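Local coordinates for protein FOKI restriction endonuclease (PDB 2FOK) that recognises a specific DNA sequence and, as a type IIS restriction endonuclease, cleaves the DNA in a metal-dependent reaction, at residues R6-V11 / G109-A114; H115-I120 / E154-Y159; E392-L397 / E407-I412. One frame throughout, in Å; residues are numbered along the deposited sequence.

Contact 1: residues R6-V11 / G109-A114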
# COMPACT_ATOMS: atom_id res chain seq x y z
N ARG A 6 -15.28 5.38 7.57
CA ARG A 6 -15.13 5.00 6.17
C ARG A 6 -13.69 5.23 5.74
O ARG A 6 -12.87 5.71 6.53
CB ARG A 6 -16.08 5.84 5.30
CG ARG A 6 -17.56 5.74 5.68
CD ARG A 6 -18.05 4.28 5.52
NE ARG A 6 -19.43 4.11 5.97
CZ ARG A 6 -20.07 2.94 6.00
NH1 ARG A 6 -19.46 1.84 5.59
NH2 ARG A 6 -21.33 2.88 6.43
N THR A 7 -13.40 4.88 4.50
CA THR A 7 -12.07 5.02 3.92
C THR A 7 -12.25 5.45 2.47
O THR A 7 -12.95 4.77 1.72
CB THR A 7 -11.33 3.66 3.96
OG1 THR A 7 -11.10 3.28 5.33
CG2 THR A 7 -9.99 3.75 3.23
N PHE A 8 -11.62 6.56 2.08
CA PHE A 8 -11.74 7.07 0.70
C PHE A 8 -10.41 7.58 0.16
O PHE A 8 -9.41 7.63 0.87
CB PHE A 8 -12.70 8.27 0.62
CG PHE A 8 -14.07 8.01 1.17
CD1 PHE A 8 -14.90 7.05 0.60
CD2 PHE A 8 -14.55 8.77 2.24
CE1 PHE A 8 -16.19 6.84 1.09
CE2 PHE A 8 -15.83 8.58 2.74
CZ PHE A 8 -16.66 7.61 2.16
N GLY A 9 -10.43 7.99 -1.11
CA GLY A 9 -9.26 8.55 -1.75
C GLY A 9 -8.35 7.56 -2.43
O GLY A 9 -7.36 7.95 -3.06
N TRP A 10 -8.70 6.28 -2.34
CA TRP A 10 -7.88 5.22 -2.92
C TRP A 10 -8.70 4.05 -3.46
O TRP A 10 -9.48 3.42 -2.74
CB TRP A 10 -6.91 4.71 -1.85
CG TRP A 10 -6.16 5.81 -1.14
CD1 TRP A 10 -6.50 6.42 0.04
CD2 TRP A 10 -4.94 6.42 -1.57
NE1 TRP A 10 -5.58 7.38 0.36
CE2 TRP A 10 -4.61 7.40 -0.61
CE3 TRP A 10 -4.10 6.24 -2.67
CZ2 TRP A 10 -3.46 8.20 -0.72
CZ3 TRP A 10 -2.96 7.04 -2.78
CH2 TRP A 10 -2.65 8.01 -1.81
N VAL A 11 -8.50 3.75 -4.74
CA VAL A 11 -9.21 2.66 -5.39
C VAL A 11 -8.19 1.66 -5.92
O VAL A 11 -7.17 2.05 -6.48
CB VAL A 11 -10.11 3.20 -6.54
CG1 VAL A 11 -11.41 2.41 -6.59
CG2 VAL A 11 -10.41 4.69 -6.33
N GLY A 109 -16.00 0.27 -4.84
CA GLY A 109 -14.90 0.87 -5.57
C GLY A 109 -15.42 2.06 -6.36
O GLY A 109 -14.82 3.13 -6.37
N PHE A 110 -16.55 1.85 -7.03
CA PHE A 110 -17.21 2.86 -7.84
C PHE A 110 -17.63 4.06 -6.98
O PHE A 110 -17.58 5.20 -7.43
CB PHE A 110 -18.44 2.26 -8.53
CG PHE A 110 -18.15 1.63 -9.86
CD1 PHE A 110 -17.66 2.40 -10.92
CD2 PHE A 110 -18.35 0.27 -10.06
CE1 PHE A 110 -17.38 1.81 -12.15
CE2 PHE A 110 -18.07 -0.32 -11.28
CZ PHE A 110 -17.59 0.46 -12.34
N LEU A 111 -18.08 3.80 -5.76
CA LEU A 111 -18.48 4.88 -4.86
C LEU A 111 -17.22 5.68 -4.50
O LEU A 111 -17.20 6.91 -4.54
CB LEU A 111 -19.13 4.30 -3.60
CG LEU A 111 -19.61 5.28 -2.51
CD1 LEU A 111 -21.06 5.03 -2.20
CD2 LEU A 111 -18.78 5.11 -1.26
N ARG A 112 -16.16 4.94 -4.14
CA ARG A 112 -14.88 5.52 -3.76
C ARG A 112 -14.28 6.30 -4.92
O ARG A 112 -13.65 7.34 -4.71
CB ARG A 112 -13.93 4.40 -3.31
CG ARG A 112 -14.25 3.87 -1.91
CD ARG A 112 -13.47 2.61 -1.55
NE ARG A 112 -12.07 2.90 -1.23
CZ ARG A 112 -11.36 2.31 -0.28
NH1 ARG A 112 -11.90 1.36 0.48
NH2 ARG A 112 -10.10 2.66 -0.09
N TRP A 113 -14.49 5.81 -6.13
CA TRP A 113 -14.00 6.45 -7.34
C TRP A 113 -14.75 7.77 -7.62
O TRP A 113 -14.13 8.81 -7.82
CB TRP A 113 -14.15 5.46 -8.50
CG TRP A 113 -13.45 5.82 -9.77
CD1 TRP A 113 -12.59 6.86 -9.99
CD2 TRP A 113 -13.58 5.14 -11.04
NE1 TRP A 113 -12.17 6.86 -11.31
CE2 TRP A 113 -12.77 5.82 -11.97
CE3 TRP A 113 -14.32 4.02 -11.46
CZ2 TRP A 113 -12.67 5.42 -13.31
CZ3 TRP A 113 -14.21 3.62 -12.80
CH2 TRP A 113 -13.40 4.31 -13.70
N ALA A 114 -16.08 7.74 -7.62
CA ALA A 114 -16.88 8.94 -7.87
C ALA A 114 -16.53 10.02 -6.86
O ALA A 114 -16.38 11.19 -7.19
CB ALA A 114 -18.35 8.61 -7.79
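In the first subdomain of the recognition domain, which belongs to the helix-turn-helix clan, Thr7, Phe8, Trp10 and Val11 of the N-terminal loop lie against helix 104-116, with Arg112 carrying the polar part of the contact. Its guanidinium meets Trp10 O at an edge and near its own plane: Arg112 NE lies 3.0 Å from Trp10 O, and Arg112 NH2 lies 2.8 Å from Trp10 O. Both bonds are weak, with N-H...O angles of 125° and 128°, as expected when two neighbouring N-H groups converge on one carbonyl oxygen. Thr7 O sits 3.5 Å above the middle of one guanidinium face, and Thr7 CG2 packs alongside, 3.5 Å from Arg112 NH2, while Thr7 OG1 bonds to Arg307. The bend of the Arg112 chain at chi3 (75°) turns the guanidinium to the loop carbonyls. Nearer the helix, the Phe8 ring presents its edge to aliphatic carbon, CD1 lying 4.1 Å from Arg112 CG and CE1 3.9 Å from Leu111 CD2. Val11 spreads its two methyls over the helix: CG1 rests 3.5 Å from Gly109 O, and CG2 lies 4.1 Å from Trp113 CA. Beyond it, the Trp113 ring stacks on Trp233. An alanine in place of Arg112 is likely to leave Trp10 O without these two weak donors and to open a gap beside Thr7. One guanidinium thus meets Trp10 O at its edge and Thr7 O over a face, so that two backbone carbonyls of an irregular loop face one positive group, while Phe8 and Val11 pack on the helix beside it.

Contact 2: residues H115-I120 / E154-Y159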
# COMPACT_ATOMS: atom_id res chain seq x y z
N HIS A 115 -16.41 9.61 -5.60
CA HIS A 115 -16.09 10.51 -4.52
C HIS A 115 -14.68 11.08 -4.66
O HIS A 115 -14.46 12.28 -4.44
CB HIS A 115 -16.25 9.78 -3.19
CG HIS A 115 -15.74 10.55 -2.02
ND1 HIS A 115 -14.42 10.49 -1.61
CD2 HIS A 115 -16.36 11.42 -1.19
CE1 HIS A 115 -14.25 11.30 -0.58
NE2 HIS A 115 -15.41 11.88 -0.30
N ALA A 116 -13.71 10.24 -5.04
CA ALA A 116 -12.32 10.69 -5.20
C ALA A 116 -12.13 11.79 -6.24
O ALA A 116 -11.34 12.72 -6.03
CB ALA A 116 -11.43 9.49 -5.52
N LEU A 117 -12.84 11.71 -7.36
CA LEU A 117 -12.72 12.72 -8.41
C LEU A 117 -13.63 13.92 -8.18
O LEU A 117 -13.70 14.82 -9.01
CB LEU A 117 -13.02 12.11 -9.78
CG LEU A 117 -11.99 11.10 -10.28
CD1 LEU A 117 -12.41 10.59 -11.65
CD2 LEU A 117 -10.62 11.75 -10.34
N GLY A 118 -14.35 13.91 -7.06
CA GLY A 118 -15.21 15.02 -6.70
C GLY A 118 -16.56 15.16 -7.36
O GLY A 118 -17.11 16.26 -7.38
N PHE A 119 -17.12 14.07 -7.88
CA PHE A 119 -18.43 14.14 -8.54
C PHE A 119 -19.58 14.00 -7.55
O PHE A 119 -20.73 14.32 -7.86
CB PHE A 119 -18.53 13.06 -9.62
CG PHE A 119 -17.56 13.26 -10.76
CD1 PHE A 119 -17.37 14.52 -11.32
CD2 PHE A 119 -16.85 12.18 -11.28
CE1 PHE A 119 -16.50 14.70 -12.36
CE2 PHE A 119 -15.97 12.35 -12.33
CZ PHE A 119 -15.79 13.61 -12.87
N ILE A 120 -19.25 13.52 -6.35
CA ILE A 120 -20.23 13.39 -5.28
C ILE A 120 -19.47 13.76 -4.00
O ILE A 120 -18.26 13.59 -3.93
CB ILE A 120 -20.82 11.95 -5.17
CG1 ILE A 120 -19.78 10.97 -4.64
CG2 ILE A 120 -21.35 11.50 -6.54
CD1 ILE A 120 -20.25 9.50 -4.68
N GLU A 154 -10.10 17.97 -15.19
CA GLU A 154 -10.15 18.96 -14.13
C GLU A 154 -10.43 18.25 -12.82
O GLU A 154 -9.90 18.60 -11.78
CB GLU A 154 -11.26 19.98 -14.40
CG GLU A 154 -11.73 20.69 -13.15
CD GLU A 154 -11.19 22.09 -13.04
OE1 GLU A 154 -10.54 22.55 -14.01
OE2 GLU A 154 -11.41 22.72 -11.98
N ALA A 155 -11.29 17.24 -12.89
CA ALA A 155 -11.65 16.45 -11.73
C ALA A 155 -10.41 15.76 -11.16
O ALA A 155 -10.13 15.84 -9.96
CB ALA A 155 -12.69 15.41 -12.11
N ILE A 156 -9.65 15.10 -12.03
CA ILE A 156 -8.45 14.38 -11.60
C ILE A 156 -7.33 15.29 -11.11
O ILE A 156 -6.48 14.86 -10.33
CB ILE A 156 -7.90 13.45 -12.73
CG1 ILE A 156 -7.31 12.18 -12.09
CG2 ILE A 156 -6.86 14.19 -13.58
CD1 ILE A 156 -6.91 11.07 -13.08
N SER A 157 -7.32 16.54 -11.57
CA SER A 157 -6.29 17.50 -11.16
C SER A 157 -6.47 17.95 -9.71
O SER A 157 -5.56 18.49 -9.09
CB SER A 157 -6.29 18.70 -12.10
OG SER A 157 -5.92 18.31 -13.42
N SER A 158 -7.67 17.74 -9.18
CA SER A 158 -8.01 18.09 -7.80
C SER A 158 -7.77 16.87 -6.91
O SER A 158 -8.07 16.88 -5.71
CB SER A 158 -9.48 18.47 -7.71
OG SER A 158 -10.29 17.31 -7.81
N TYR A 159 -7.23 15.81 -7.52
CA TYR A 159 -6.94 14.53 -6.86
C TYR A 159 -5.41 14.45 -6.63
O TYR A 159 -4.65 14.20 -7.55
CB TYR A 159 -7.44 13.40 -7.77
CG TYR A 159 -7.31 12.02 -7.18
CD1 TYR A 159 -7.88 11.72 -5.94
CD2 TYR A 159 -6.56 11.03 -7.81
CE1 TYR A 159 -7.69 10.49 -5.35
CE2 TYR A 159 -6.37 9.79 -7.22
CZ TYR A 159 -6.94 9.53 -5.99
OH TYR A 159 -6.74 8.31 -5.39
O HOH W 1 -10.72 15.38 -5.76
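Leu117 and Ala155 bring together the ends of two helices of the recognition domain, 104-116 from its first subdomain and 146-157 from its second. Helix 104-116 closes in a Schellman motif at Gly118, whose positive phi (79°) turns the chain sharply away and brings Phe119 round to the same interface. One bump, from helix 146-157, is the Ala155 methyl. It enters a hollow floored by Leu117 O, 3.3 Å from Ala155 CB, and walled by the Leu117 side chain and the Phe119 ring; Phe119 CZ lies 3.7 Å from Ala155 CB. The same ring stacks on Tyr138 and touches Ile151 and Leu152 farther up helix 146-157. The answering bump is Leu117 CD2, which rests in the notch formed by Ile156 and the CB of Tyr159, 3.6 Å from Ile156 CA and 3.8 Å from Ile156 CG1. The Leu117 and Ile156 side chains run side by side in the same direction, and Ile156 in turn meets Trp233 and Leu234 of helix 222-236. Tyr159, with CG anti to the backbone N (chi1 -175°), reaches across to the end of the first helix, where its CE1 lies 3.9 Å from the Ala116 methyl; its hydroxyl bonds to Gly9 O. Polar groups meet through water at the side of this apolar fit. Water 1 is hydrogen-bonded to Ala116 O at 2.7 Å and to Ser158 OG at 2.8 Å. That hydroxyl gives its own proton back to the last turn of helix 146-157: Ser158 OG donates to Ala155 O over 2.6 Å, tilted just 16° from the carbonyl plane.

Contact 3: residues E392-L397 / E407-I412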
# COMPACT_ATOMS: atom_id res chain seq x y z
N GLU A 392 2.56 3.34 19.77
CA GLU A 392 3.49 3.88 20.75
C GLU A 392 4.85 3.22 20.51
O GLU A 392 5.90 3.86 20.64
CB GLU A 392 2.98 3.60 22.17
CG GLU A 392 1.47 3.69 22.30
CD GLU A 392 1.00 4.41 23.55
OE1 GLU A 392 1.27 5.63 23.69
OE2 GLU A 392 0.35 3.76 24.40
N LYS A 393 4.82 1.93 20.17
CA LYS A 393 6.03 1.18 19.87
C LYS A 393 6.67 1.71 18.59
O LYS A 393 7.89 1.79 18.48
CB LYS A 393 5.69 -0.30 19.70
CG LYS A 393 6.91 -1.21 19.59
CD LYS A 393 6.58 -2.47 18.80
CE LYS A 393 5.23 -3.07 19.19
NZ LYS A 393 5.30 -3.85 20.47
N LYS A 394 5.84 2.08 17.62
CA LYS A 394 6.36 2.64 16.36
C LYS A 394 7.06 3.95 16.70
O LYS A 394 8.15 4.25 16.19
CB LYS A 394 5.22 2.94 15.39
CG LYS A 394 4.52 1.71 14.84
CD LYS A 394 3.27 2.13 14.08
CE LYS A 394 2.47 0.94 13.61
NZ LYS A 394 1.94 1.20 12.25
N SER A 395 6.40 4.73 17.56
CA SER A 395 6.91 6.01 17.99
C SER A 395 8.23 5.87 18.73
O SER A 395 9.17 6.62 18.47
CB SER A 395 5.89 6.70 18.89
OG SER A 395 5.73 8.06 18.51
N GLU A 396 8.29 4.89 19.64
CA GLU A 396 9.51 4.65 20.41
C GLU A 396 10.69 4.36 19.50
O GLU A 396 11.73 4.97 19.64
CB GLU A 396 9.32 3.49 21.38
CG GLU A 396 10.52 3.29 22.31
CD GLU A 396 10.75 1.83 22.69
OE1 GLU A 396 9.77 1.05 22.69
OE2 GLU A 396 11.91 1.47 22.99
N LEU A 397 10.51 3.44 18.56
CA LEU A 397 11.58 3.04 17.64
C LEU A 397 11.98 4.06 16.57
O LEU A 397 13.08 3.98 16.02
CB LEU A 397 11.20 1.71 16.97
CG LEU A 397 11.04 0.49 17.88
CD1 LEU A 397 10.52 -0.69 17.06
CD2 LEU A 397 12.37 0.13 18.53
N GLU A 407 10.76 3.45 7.53
CA GLU A 407 9.83 2.59 6.83
C GLU A 407 9.86 1.14 7.33
O GLU A 407 8.84 0.45 7.32
CB GLU A 407 10.17 2.60 5.34
CG GLU A 407 11.55 2.04 5.02
CD GLU A 407 11.68 1.60 3.57
OE1 GLU A 407 11.06 0.58 3.20
OE2 GLU A 407 12.40 2.28 2.81
N TYR A 408 11.03 0.68 7.77
CA TYR A 408 11.18 -0.69 8.27
C TYR A 408 10.47 -0.92 9.60
O TYR A 408 10.10 -2.05 9.93
CB TYR A 408 12.66 -1.06 8.40
CG TYR A 408 13.34 -1.17 7.06
CD1 TYR A 408 12.92 -2.12 6.13
CD2 TYR A 408 14.38 -0.30 6.71
CE1 TYR A 408 13.52 -2.19 4.87
CE2 TYR A 408 14.97 -0.36 5.47
CZ TYR A 408 14.54 -1.31 4.55
OH TYR A 408 15.15 -1.41 3.33
N ILE A 409 10.29 0.14 10.37
CA ILE A 409 9.62 -0.02 11.64
C ILE A 409 8.17 -0.44 11.41
O ILE A 409 7.51 -0.93 12.31
CB ILE A 409 9.69 1.27 12.50
CG1 ILE A 409 8.48 2.15 12.23
CG2 ILE A 409 10.98 2.02 12.24
CD1 ILE A 409 7.36 1.95 13.23
N GLU A 410 7.69 -0.25 10.18
CA GLU A 410 6.32 -0.60 9.83
C GLU A 410 6.10 -2.12 9.75
O GLU A 410 4.97 -2.58 9.71
CB GLU A 410 5.93 0.04 8.49
CG GLU A 410 5.76 1.56 8.54
CD GLU A 410 4.71 2.03 9.54
OE1 GLU A 410 3.77 1.27 9.87
OE2 GLU A 410 4.82 3.19 9.99
N LEU A 411 7.20 -2.87 9.72
CA LEU A 411 7.15 -4.33 9.66
C LEU A 411 6.61 -4.93 10.95
O LEU A 411 6.17 -6.07 10.97
CB LEU A 411 8.56 -4.88 9.42
CG LEU A 411 9.35 -4.43 8.20
CD1 LEU A 411 10.44 -5.45 7.93
CD2 LEU A 411 8.43 -4.31 6.99
N ILE A 412 6.65 -4.17 12.04
CA ILE A 412 6.15 -4.64 13.32
C ILE A 412 4.63 -4.85 13.29
O ILE A 412 4.10 -5.73 13.98
CB ILE A 412 6.47 -3.63 14.45
CG1 ILE A 412 7.94 -3.71 14.83
CG2 ILE A 412 5.62 -3.92 15.65
CD1 ILE A 412 8.36 -2.57 15.71
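Lys394 NZ is gripped by three carboxylates: Glu410 across the contact, and Glu413 and Glu391 just beyond the two segments. Within the contact, NZ forms a salt bridge with Glu410 OE1 at 3.0 Å, approaching on the syn side and 16° out of the carboxylate plane. The two side chains cross at about a right angle. Glu410 leaves its backbone away from the neighbouring helix, but the bend at chi2 (-59°) brings its carboxylate back to the lysine; its OE2 also has a long, weak ion pair with Arg398. Gathering three acids around one amine would be expected to favour the charged form of the lysine and to offset part of the mutual repulsion of the acids. The segments belong to the cleavage domain, of the PD-(D/E)XK nuclease clan, and pack helix 389-398 against residues 407-412, which run into helix 411-414. Apolar packing lies beside the salt bridge. The bent aliphatic chain of Lys393 crosses Ile412 obliquely: its CD lies 3.6 Å from Ile412 CG2, and its CE 3.7 Å from Ile412 CG2. Leu397 and Ile409 also point to the opposite segment, near Ile412 and Lys394, though the closest approaches modelled there are doubtful. Ile412 is flanked further by Leu390 and by Val548 of helix 548-560, whose Glu549 touches Lys393.

Overall arrangement
All three contacts are largely buried, but they serve different parts of the chain. Contacts 1 and 2, with centres 11 Å apart, both use helix 104-116: contact 1 lays the N-terminal loop on its side, and contact 2 sets its end against helix 146-157. The helix runs on from one into the other, and the pair Gly9 O and Tyr159 OH links the loop of contact 1 to contact 2. Contact 3 lies on the opposite side of the chain's centre, 28 Å from contact 1 and 33 Å from contact 2 between centres, within the cleavage domain. The chemistry shifts accordingly, from arginine on backbone carbonyls, through interlocking apolar side chains with one water, to a lysine among acids.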